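Local coordinates for protein alpha-galactosidase (Lactobacillus brevis, PDB 3MI6) that probably hydrolyses terminal, non-reducing alpha-D-galactose residues from alpha-galactosides, as a member of glycoside hydrolase family 36, at residues E102-G113 / A131-I142; G198-L206 / A545-A553. One frame throughout, in Å; residues are numbered along the deposited sequence.

Contact 1 of 2, residues E102-G113 / A131-I142; sequences ELTYDHYQLLTG and AQTLVVSFNDRI
Strands 103-112 and 132-140 pair antiparallel at one margin of the large beta-sheet of the N-terminal domain, a domain of galactose-mutarotase type. The N-H of E102 donates to D140 OD1 (2.7 Å), and R141 N returns a bond to E102 O. R141 bends at chi3 (-73°) and crosses the E102 side chain at about a right angle, carboxylate and guanidinium planes 64° apart. Its NE gives E102 OE1, in plane at the guanidinium's edge, a weak hydrogen bond within a salt bridge (3.4 Å), while T104 OG1 lies over the guanidinium face without a hydrogen bond. E102 OE2 pairs with K82 and accepts from T439 N of the second subunit; an alanine here would probably leave R141 and K82 without their carboxylate and lose a bond between subunits. A beta bulge between Y105 and H107 shifts the register by one. Past it S137 CB packs over the H107 ring face, 4.0 Å from the centroid, while H107 ND1 donates to D106 OD2 (2.8 Å) from above the carboxylate plane. The aromatic rings of Y105 and Y108 and the branched apolar L134 and V136 suit a face covered by strands 11-15 and 19-25; V136 CG1 meets Y105 CD1 at the ring edge (4.0 Å).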
loop_
_atom_site.group_PDB
_atom_site.type_symbol
_atom_site.label_atom_id
_atom_site.label_comp_id
_atom_site.label_asym_id
_atom_site.label_seq_id
_atom_site.Cartn_x
_atom_site.Cartn_y
_atom_site.Cartn_z
ATOM N N GLU D 102 -6.607 6.452 -44.320
ATOM C CA GLU D 102 -5.459 5.571 -44.523
ATOM C C GLU D 102 -4.188 6.331 -44.836
ATOM O O GLU D 102 -3.890 6.599 -45.996
ATOM C CB GLU D 102 -5.743 4.545 -45.608
ATOM C CG GLU D 102 -6.731 3.505 -45.169
ATOM C CD GLU D 102 -7.350 2.775 -46.322
ATOM O OE1 GLU D 102 -6.712 2.720 -47.394
ATOM O OE2 GLU D 102 -8.476 2.254 -46.157
ATOM N N LEU D 103 -3.443 6.682 -43.795
ATOM C CA LEU D 103 -2.181 7.366 -44.000
ATOM C C LEU D 103 -1.187 6.459 -44.705
ATOM O O LEU D 103 -1.155 5.243 -44.470
ATOM C CB LEU D 103 -1.598 7.856 -42.686
ATOM C CG LEU D 103 -2.368 8.998 -42.038
ATOM C CD1 LEU D 103 -1.684 9.380 -40.745
ATOM C CD2 LEU D 103 -2.453 10.185 -42.982
ATOM N N THR D 104 -0.398 7.066 -45.585
ATOM C CA THR D 104 0.636 6.373 -46.308
ATOM C C THR D 104 1.787 7.338 -46.466
ATOM O O THR D 104 1.630 8.394 -47.089
ATOM C CB THR D 104 0.177 5.992 -47.699
ATOM O OG1 THR D 104 -0.965 5.133 -47.609
ATOM C CG2 THR D 104 1.288 5.268 -48.421
ATOM N N TYR D 105 2.935 6.971 -45.896
ATOM C CA TYR D 105 4.161 7.761 -45.990
ATOM C C TYR D 105 4.514 8.096 -47.438
ATOM O O TYR D 105 4.330 7.281 -48.353
ATOM C CB TYR D 105 5.323 7.009 -45.318
ATOM C CG TYR D 105 6.696 7.599 -45.561
ATOM C CD1 TYR D 105 7.162 8.666 -44.804
ATOM C CD2 TYR D 105 7.534 7.081 -46.538
ATOM C CE1 TYR D 105 8.424 9.210 -45.017
ATOM C CE2 TYR D 105 8.805 7.620 -46.763
ATOM C CZ TYR D 105 9.242 8.686 -46.001
ATOM O OH TYR D 105 10.496 9.221 -46.217
ATOM N N ASP D 106 5.027 9.303 -47.639
ATOM C CA ASP D 106 5.464 9.710 -48.958
ATOM C C ASP D 106 6.925 10.168 -48.959
ATOM O O ASP D 106 7.718 9.705 -49.789
ATOM C CB ASP D 106 4.541 10.796 -49.521
ATOM C CG ASP D 106 5.128 11.497 -50.738
ATOM O OD1 ASP D 106 5.593 10.796 -51.672
ATOM O OD2 ASP D 106 5.116 12.751 -50.751
ATOM N N HIS D 107 7.281 11.061 -48.035
ATOM C CA HIS D 107 8.619 11.638 -48.018
ATOM C C HIS D 107 8.908 12.325 -46.702
ATOM O O HIS D 107 7.985 12.670 -45.974
ATOM C CB HIS D 107 8.770 12.658 -49.147
ATOM C CG HIS D 107 8.155 13.992 -48.850
ATOM N ND1 HIS D 107 6.831 14.278 -49.113
ATOM C CD2 HIS D 107 8.687 15.127 -48.332
ATOM C CE1 HIS D 107 6.575 15.529 -48.764
ATOM N NE2 HIS D 107 7.684 16.066 -48.287
ATOM N N TYR D 108 10.186 12.552 -46.414
ATOM C CA TYR D 108 10.584 13.260 -45.205
ATOM C C TYR D 108 11.533 14.403 -45.526
ATOM O O TYR D 108 12.096 14.464 -46.610
ATOM C CB TYR D 108 11.263 12.308 -44.221
ATOM C CG TYR D 108 12.739 12.104 -44.491
ATOM C CD1 TYR D 108 13.189 11.003 -45.195
ATOM C CD2 TYR D 108 13.679 13.020 -44.046
ATOM C CE1 TYR D 108 14.531 10.822 -45.443
ATOM C CE2 TYR D 108 15.010 12.847 -44.294
ATOM C CZ TYR D 108 15.431 11.745 -44.989
ATOM O OH TYR D 108 16.764 11.567 -45.241
ATOM N N GLN D 109 11.731 15.288 -44.560
ATOM C CA GLN D 109 12.666 16.396 -44.702
ATOM C C GLN D 109 13.395 16.660 -43.374
ATOM O O GLN D 109 12.802 16.519 -42.310
ATOM C CB GLN D 109 11.898 17.628 -45.150
ATOM C CG GLN D 109 12.719 18.877 -45.308
ATOM C CD GLN D 109 11.871 20.025 -45.830
ATOM O OE1 GLN D 109 10.651 20.050 -45.621
ATOM N NE2 GLN D 109 12.509 20.984 -46.508
ATOM N N LEU D 110 14.676 17.024 -43.434
ATOM C CA LEU D 110 15.479 17.274 -42.228
ATOM C C LEU D 110 16.041 18.692 -42.229
ATOM O O LEU D 110 16.842 19.046 -43.085
ATOM C CB LEU D 110 16.636 16.275 -42.128
ATOM C CG LEU D 110 17.059 15.704 -40.762
ATOM C CD1 LEU D 110 18.542 15.356 -40.779
ATOM C CD2 LEU D 110 16.752 16.644 -39.601
ATOM N N LEU D 111 15.619 19.507 -41.268
ATOM C CA LEU D 111 16.052 20.895 -41.219
ATOM C C LEU D 111 17.030 21.072 -40.085
ATOM O O LEU D 111 17.263 20.158 -39.306
ATOM C CB LEU D 111 14.861 21.839 -41.012
ATOM C CG LEU D 111 13.701 21.769 -42.018
ATOM C CD1 LEU D 111 12.424 22.428 -41.462
ATOM C CD2 LEU D 111 14.097 22.363 -43.379
ATOM N N THR D 112 17.605 22.259 -39.999
ATOM C CA THR D 112 18.489 22.585 -38.904
ATOM C C THR D 112 17.836 23.644 -38.034
ATOM O O THR D 112 17.102 24.516 -38.521
ATOM C CB THR D 112 19.851 23.065 -39.412
ATOM O OG1 THR D 112 20.663 21.924 -39.718
ATOM C CG2 THR D 112 20.555 23.917 -38.355
ATOM N N GLY D 113 18.093 23.547 -36.734
ATOM C CA GLY D 113 17.487 24.441 -35.767
ATOM C C GLY D 113 16.001 24.180 -35.648
ATOM O O GLY D 113 15.535 23.048 -35.792
ATOM N N ALA D 131 19.925 21.970 -32.268
ATOM C CA ALA D 131 18.582 21.439 -32.504
ATOM C C ALA D 131 18.377 21.070 -33.963
ATOM O O ALA D 131 19.076 21.554 -34.843
ATOM C CB ALA D 131 17.505 22.406 -32.040
ATOM N N GLN D 132 17.408 20.200 -34.207
ATOM C CA GLN D 132 17.099 19.729 -35.545
ATOM C C GLN D 132 15.588 19.529 -35.653
ATOM O O GLN D 132 14.943 19.150 -34.682
ATOM C CB GLN D 132 17.812 18.400 -35.823
ATOM C CG GLN D 132 19.331 18.412 -35.684
ATOM C CD GLN D 132 19.978 17.142 -36.236
ATOM O OE1 GLN D 132 20.477 17.130 -37.358
ATOM N NE2 GLN D 132 19.960 16.067 -35.452
ATOM N N THR D 133 15.013 19.788 -36.822
ATOM C CA THR D 133 13.598 19.508 -37.013
ATOM C C THR D 133 13.446 18.482 -38.121
ATOM O O THR D 133 13.972 18.664 -39.210
ATOM C CB THR D 133 12.775 20.776 -37.359
ATOM O OG1 THR D 133 13.107 21.839 -36.469
ATOM C CG2 THR D 133 11.290 20.502 -37.249
ATOM N N LEU D 134 12.738 17.402 -37.814
ATOM C CA LEU D 134 12.432 16.332 -38.753
ATOM C C LEU D 134 10.961 16.458 -39.104
ATOM O O LEU D 134 10.123 16.523 -38.207
ATOM C CB LEU D 134 12.679 14.975 -38.090
ATOM C CG LEU D 134 12.299 13.724 -38.891
ATOM C CD1 LEU D 134 13.250 13.507 -40.053
ATOM C CD2 LEU D 134 12.259 12.487 -38.028
ATOM N N VAL D 135 10.639 16.517 -40.394
ATOM C CA VAL D 135 9.247 16.597 -40.826
ATOM C C VAL D 135 8.876 15.374 -41.643
ATOM O O VAL D 135 9.430 15.149 -42.705
ATOM C CB VAL D 135 8.972 17.833 -41.686
ATOM C CG1 VAL D 135 7.488 17.920 -42.012
ATOM C CG2 VAL D 135 9.444 19.080 -40.995
ATOM N N VAL D 136 7.925 14.591 -41.159
ATOM C CA VAL D 136 7.603 13.332 -41.808
ATOM C C VAL D 136 6.206 13.381 -42.405
ATOM O O VAL D 136 5.214 13.255 -41.690
ATOM C CB VAL D 136 7.712 12.148 -40.821
ATOM C CG1 VAL D 136 7.297 10.857 -41.487
ATOM C CG2 VAL D 136 9.119 12.033 -40.304
ATOM N N SER D 137 6.137 13.537 -43.726
ATOM C CA SER D 137 4.870 13.793 -44.406
ATOM C C SER D 137 4.187 12.522 -44.916
ATOM O O SER D 137 4.840 11.616 -45.415
ATOM C CB SER D 137 5.087 14.790 -45.543
ATOM O OG SER D 137 5.745 15.957 -45.072
ATOM N N PHE D 138 2.869 12.461 -44.760
ATOM C CA PHE D 138 2.084 11.331 -45.240
ATOM C C PHE D 138 0.972 11.849 -46.149
ATOM O O PHE D 138 0.727 13.051 -46.221
ATOM C CB PHE D 138 1.445 10.567 -44.071
ATOM C CG PHE D 138 2.431 10.025 -43.065
ATOM C CD1 PHE D 138 3.119 10.876 -42.212
ATOM C CD2 PHE D 138 2.644 8.659 -42.949
ATOM C CE1 PHE D 138 4.013 10.373 -41.292
ATOM C CE2 PHE D 138 3.532 8.163 -42.028
ATOM C CZ PHE D 138 4.215 9.019 -41.205
ATOM N N ASN D 139 0.297 10.932 -46.835
ATOM C CA ASN D 139 -0.874 11.259 -47.633
ATOM C C ASN D 139 -1.909 10.181 -47.412
ATOM O O ASN D 139 -1.580 8.997 -47.307
ATOM C CB ASN D 139 -0.542 11.315 -49.134
ATOM C CG ASN D 139 0.285 12.537 -49.520
ATOM O OD1 ASN D 139 1.400 12.409 -50.034
ATOM N ND2 ASN D 139 -0.265 13.724 -49.285
ATOM N N ASP D 140 -3.163 10.601 -47.355
ATOM C CA ASP D 140 -4.289 9.694 -47.267
ATOM C C ASP D 140 -4.721 9.169 -48.651
ATOM O O ASP D 140 -5.116 9.945 -49.537
ATOM C CB ASP D 140 -5.446 10.422 -46.595
ATOM C CG ASP D 140 -6.672 9.551 -46.439
ATOM O OD1 ASP D 140 -6.515 8.323 -46.202
ATOM O OD2 ASP D 140 -7.791 10.114 -46.539
ATOM N N ARG D 141 -4.641 7.852 -48.827
ATOM C CA ARG D 141 -5.133 7.190 -50.034
ATOM C C ARG D 141 -6.628 7.417 -50.290
ATOM O O ARG D 141 -7.106 7.220 -51.406
ATOM C CB ARG D 141 -4.875 5.679 -49.968
ATOM C CG ARG D 141 -3.410 5.297 -49.801
ATOM C CD ARG D 141 -3.184 3.808 -50.045
ATOM N NE ARG D 141 -3.683 2.974 -48.955
ATOM C CZ ARG D 141 -2.899 2.263 -48.148
ATOM N NH1 ARG D 141 -1.578 2.288 -48.323
ATOM N NH2 ARG D 141 -3.430 1.519 -47.181
ATOM N N ILE D 142 -7.367 7.815 -49.259
ATOM C CA ILE D 142 -8.813 7.965 -49.380
ATOM C C ILE D 142 -9.289 9.393 -49.682
ATOM O O ILE D 142 -10.228 9.583 -50.452
ATOM C CB ILE D 142 -9.554 7.450 -48.121
ATOM C CG1 ILE D 142 -9.261 5.968 -47.893
ATOM C CG2 ILE D 142 -11.042 7.675 -48.256
ATOM C CD1 ILE D 142 -10.056 5.355 -46.760
#

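Contact 2 of 2, residues G198-L206 / A545-A553; sequences GTWARERHL and AWTSDDTDA
W200 presents its indole edge to D549, the predicted proton donor: NE1 donates to D549 OD2 (2.9 Å, 163°), in the ring plane and on the anti lone pair, with ring and carboxylate planes 74° apart. From the same segment as D549, W546 NE1 reaches the other oxygen, OD1 (3.2 Å). Indole suits both places, giving a single N-H from a broad, rigid plane. The type II turn T199-R202 projects W200 from the N-terminal domain toward the residues that follow barrel strand 544-546. Behind this shell, a water accepts from A201 N and D549 N (2.7 Å to the latter) and donates to E203 OE2, tying the backbones of both segments to one buried acid. E203, bent at chi2 (86°), also takes the hydroxyl of S548 on OE1 (2.8 Å from OG), and its OE2 accepts from G531 N. S548 OG receives D550 N in an ST turn, and D550 OD1 receives D552 N in an Asx turn. Farther out, R204 NH2 makes a weak bond to T547 O (3.1 Å), its NE being held by T563. Two indole N-H groups, one from each segment, thus grip both oxygens of D549, consistent with a predicted acid kept in a set orientation for substrate.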
loop_
_atom_site.group_PDB
_atom_site.type_symbol
_atom_site.label_atom_id
_atom_site.label_comp_id
_atom_site.label_asym_id
_atom_site.label_seq_id
_atom_site.Cartn_x
_atom_site.Cartn_y
_atom_site.Cartn_z
ATOM N N GLY D 198 -6.239 20.536 -8.742
ATOM C CA GLY D 198 -6.670 21.334 -7.619
ATOM C C GLY D 198 -7.846 22.205 -7.953
ATOM O O GLY D 198 -8.859 21.738 -8.496
ATOM N N THR D 199 -7.687 23.489 -7.645
ATOM C CA THR D 199 -8.697 24.493 -7.898
ATOM C C THR D 199 -8.234 25.871 -7.413
ATOM O O THR D 199 -7.100 26.053 -6.970
ATOM C CB THR D 199 -10.044 24.132 -7.226
ATOM O OG1 THR D 199 -11.055 25.051 -7.666
ATOM C CG2 THR D 199 -9.926 24.174 -5.689
ATOM N N TRP D 200 -9.118 26.856 -7.506
ATOM C CA TRP D 200 -8.725 28.213 -7.196
ATOM C C TRP D 200 -8.233 28.279 -5.748
ATOM O O TRP D 200 -8.807 27.639 -4.870
ATOM C CB TRP D 200 -9.880 29.184 -7.482
ATOM C CG TRP D 200 -9.631 30.550 -6.956
ATOM C CD1 TRP D 200 -9.086 31.612 -7.624
ATOM C CD2 TRP D 200 -9.902 31.008 -5.630
ATOM N NE1 TRP D 200 -9.018 32.714 -6.794
ATOM C CE2 TRP D 200 -9.507 32.362 -5.562
ATOM C CE3 TRP D 200 -10.448 30.405 -4.493
ATOM C CZ2 TRP D 200 -9.634 33.112 -4.405
ATOM C CZ3 TRP D 200 -10.571 31.148 -3.353
ATOM C CH2 TRP D 200 -10.171 32.491 -3.315
ATOM N N ALA D 201 -7.160 29.030 -5.511
ATOM C CA ALA D 201 -6.568 29.139 -4.178
ATOM C C ALA D 201 -5.929 27.829 -3.648
ATOM O O ALA D 201 -5.447 27.792 -2.523
ATOM C CB ALA D 201 -7.578 29.664 -3.203
ATOM N N ARG D 202 -5.934 26.762 -4.447
ATOM C CA ARG D 202 -5.177 25.549 -4.122
ATOM C C ARG D 202 -4.730 24.782 -5.371
ATOM O O ARG D 202 -4.949 23.589 -5.480
ATOM C CB ARG D 202 -5.952 24.626 -3.161
ATOM C CG ARG D 202 -7.438 24.818 -3.177
ATOM C CD ARG D 202 -8.164 23.864 -2.222
ATOM N NE ARG D 202 -8.406 22.591 -2.894
ATOM C CZ ARG D 202 -9.599 22.037 -3.110
ATOM N NH1 ARG D 202 -10.710 22.606 -2.680
ATOM N NH2 ARG D 202 -9.660 20.874 -3.747
ATOM N N GLU D 203 -4.090 25.469 -6.300
ATOM C CA GLU D 203 -3.690 24.855 -7.562
ATOM C C GLU D 203 -2.615 23.765 -7.448
ATOM O O GLU D 203 -1.721 23.811 -6.603
ATOM C CB GLU D 203 -3.198 25.923 -8.557
ATOM C CG GLU D 203 -4.233 26.966 -8.956
ATOM C CD GLU D 203 -4.310 28.137 -7.987
ATOM O OE1 GLU D 203 -4.216 27.909 -6.764
ATOM O OE2 GLU D 203 -4.466 29.290 -8.463
ATOM N N ARG D 204 -2.716 22.781 -8.326
ATOM C CA ARG D 204 -1.587 21.921 -8.645
ATOM C C ARG D 204 -0.996 21.078 -7.517
ATOM O O ARG D 204 0.206 20.849 -7.499
ATOM C CB ARG D 204 -0.490 22.740 -9.345
ATOM C CG ARG D 204 -0.850 23.083 -10.783
ATOM C CD ARG D 204 0.226 23.863 -11.505
ATOM N NE ARG D 204 0.391 25.188 -10.922
ATOM C CZ ARG D 204 -0.511 26.167 -11.018
ATOM N NH1 ARG D 204 -1.656 25.958 -11.671
ATOM N NH2 ARG D 204 -0.278 27.350 -10.446
ATOM N N HIS D 205 -1.816 20.574 -6.601
ATOM C CA HIS D 205 -1.321 19.538 -5.679
ATOM C C HIS D 205 -0.988 18.277 -6.491
ATOM O O HIS D 205 -1.670 17.968 -7.471
ATOM C CB HIS D 205 -2.355 19.209 -4.594
ATOM C CG HIS D 205 -2.592 20.324 -3.623
ATOM N ND1 HIS D 205 -2.997 20.103 -2.321
ATOM C CD2 HIS D 205 -2.460 21.669 -3.755
ATOM C CE1 HIS D 205 -3.118 21.266 -1.699
ATOM N NE2 HIS D 205 -2.798 22.231 -2.546
ATOM N N LEU D 206 0.044 17.545 -6.069
ATOM C CA LEU D 206 0.509 16.360 -6.785
ATOM C C LEU D 206 -0.285 15.090 -6.410
ATOM O O LEU D 206 -0.548 14.830 -5.242
ATOM C CB LEU D 206 1.993 16.173 -6.510
ATOM C CG LEU D 206 2.777 15.108 -7.280
ATOM C CD1 LEU D 206 4.223 15.527 -7.292
ATOM C CD2 LEU D 206 2.643 13.695 -6.701
ATOM N N ALA D 545 3.925 34.054 -14.203
ATOM C CA ALA D 545 2.495 34.034 -13.944
ATOM C C ALA D 545 2.232 34.291 -12.468
ATOM O O ALA D 545 3.098 34.034 -11.634
ATOM C CB ALA D 545 1.897 32.704 -14.376
ATOM N N TRP D 546 1.056 34.833 -12.150
ATOM C CA TRP D 546 0.605 34.941 -10.762
ATOM C C TRP D 546 0.139 33.549 -10.321
ATOM O O TRP D 546 -0.936 33.094 -10.705
ATOM C CB TRP D 546 -0.520 35.975 -10.642
ATOM C CG TRP D 546 -1.033 36.155 -9.237
ATOM C CD1 TRP D 546 -2.336 36.136 -8.827
ATOM C CD2 TRP D 546 -0.245 36.359 -8.053
ATOM N NE1 TRP D 546 -2.409 36.330 -7.461
ATOM C CE2 TRP D 546 -1.141 36.470 -6.965
ATOM C CE3 TRP D 546 1.130 36.470 -7.809
ATOM C CZ2 TRP D 546 -0.706 36.684 -5.661
ATOM C CZ3 TRP D 546 1.558 36.679 -6.513
ATOM C CH2 TRP D 546 0.643 36.781 -5.453
ATOM N N THR D 547 0.955 32.873 -9.519
ATOM C CA THR D 547 0.812 31.432 -9.305
ATOM C C THR D 547 -0.507 31.004 -8.669
ATOM O O THR D 547 -1.132 30.042 -9.106
ATOM C CB THR D 547 1.973 30.899 -8.464
ATOM O OG1 THR D 547 3.172 31.565 -8.869
ATOM C CG2 THR D 547 2.138 29.385 -8.642
ATOM N N SER D 548 -0.909 31.706 -7.619
ATOM C CA SER D 548 -2.187 31.453 -6.970
ATOM C C SER D 548 -2.688 32.732 -6.320
ATOM O O SER D 548 -1.894 33.543 -5.866
ATOM C CB SER D 548 -2.039 30.362 -5.901
ATOM O OG SER D 548 -3.290 30.059 -5.305
ATOM N N ASP D 549 -4.001 32.907 -6.279
ATOM C CA ASP D 549 -4.593 33.955 -5.470
ATOM C C ASP D 549 -4.371 33.673 -3.997
ATOM O O ASP D 549 -4.383 34.585 -3.166
ATOM C CB ASP D 549 -6.082 34.080 -5.738
ATOM C CG ASP D 549 -6.397 35.201 -6.686
ATOM O OD1 ASP D 549 -5.508 36.061 -6.865
ATOM O OD2 ASP D 549 -7.525 35.214 -7.252
ATOM N N ASP D 550 -4.184 32.402 -3.671
ATOM C CA ASP D 550 -3.837 32.030 -2.314
ATOM C C ASP D 550 -2.397 32.467 -2.042
ATOM O O ASP D 550 -1.459 31.914 -2.623
ATOM C CB ASP D 550 -3.992 30.523 -2.117
ATOM C CG ASP D 550 -3.853 30.112 -0.670
ATOM O OD1 ASP D 550 -3.230 30.854 0.125
ATOM O OD2 ASP D 550 -4.380 29.041 -0.307
ATOM N N THR D 551 -2.241 33.462 -1.163
ATOM C CA THR D 551 -0.929 33.985 -0.779
ATOM C C THR D 551 -0.576 33.655 0.676
ATOM O O THR D 551 0.317 34.292 1.268
ATOM C CB THR D 551 -0.861 35.521 -0.957
ATOM O OG1 THR D 551 -1.815 36.150 -0.090
ATOM C CG2 THR D 551 -1.171 35.897 -2.378
ATOM N N ASP D 552 -1.287 32.686 1.263
ATOM C CA ASP D 552 -0.878 32.147 2.553
ATOM C C ASP D 552 0.436 31.353 2.448
ATOM O O ASP D 552 0.612 30.566 1.511
ATOM C CB ASP D 552 -1.946 31.236 3.135
ATOM C CG ASP D 552 -1.487 30.578 4.433
ATOM O OD1 ASP D 552 -1.407 31.284 5.456
ATOM O OD2 ASP D 552 -1.178 29.368 4.428
ATOM N N ALA D 553 1.336 31.539 3.419
ATOM C CA ALA D 553 2.628 30.837 3.422
ATOM C C ALA D 553 2.497 29.304 3.375
ATOM O O ALA D 553 3.086 28.647 2.515
ATOM C CB ALA D 553 3.474 31.262 4.608
HETATM O O HOH W 1 -5.831 31.191 -7.146
#

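Overall arrangement
Contact 1 closes before contact 2 opens along the chain, and their centres lie 41 Å apart, with nearest atoms about 25 Å from each other. Both reach the same nine-stranded antiparallel sheet of the N-terminal domain: contact 1 pairs its outermost strand 103-112 with the neighbouring 132-140, while residues 198-206 run into strand 205-210, outermost at the other end. Contact 1 thus stays within one domain, whereas contact 2 joins that domain to the eight-stranded parallel barrel of the melibiase domain through residues 545-553. Each also touches the second subunit, and contact 2 the third as well, so the N-terminal domain takes part in both the predicted active site and the assembly.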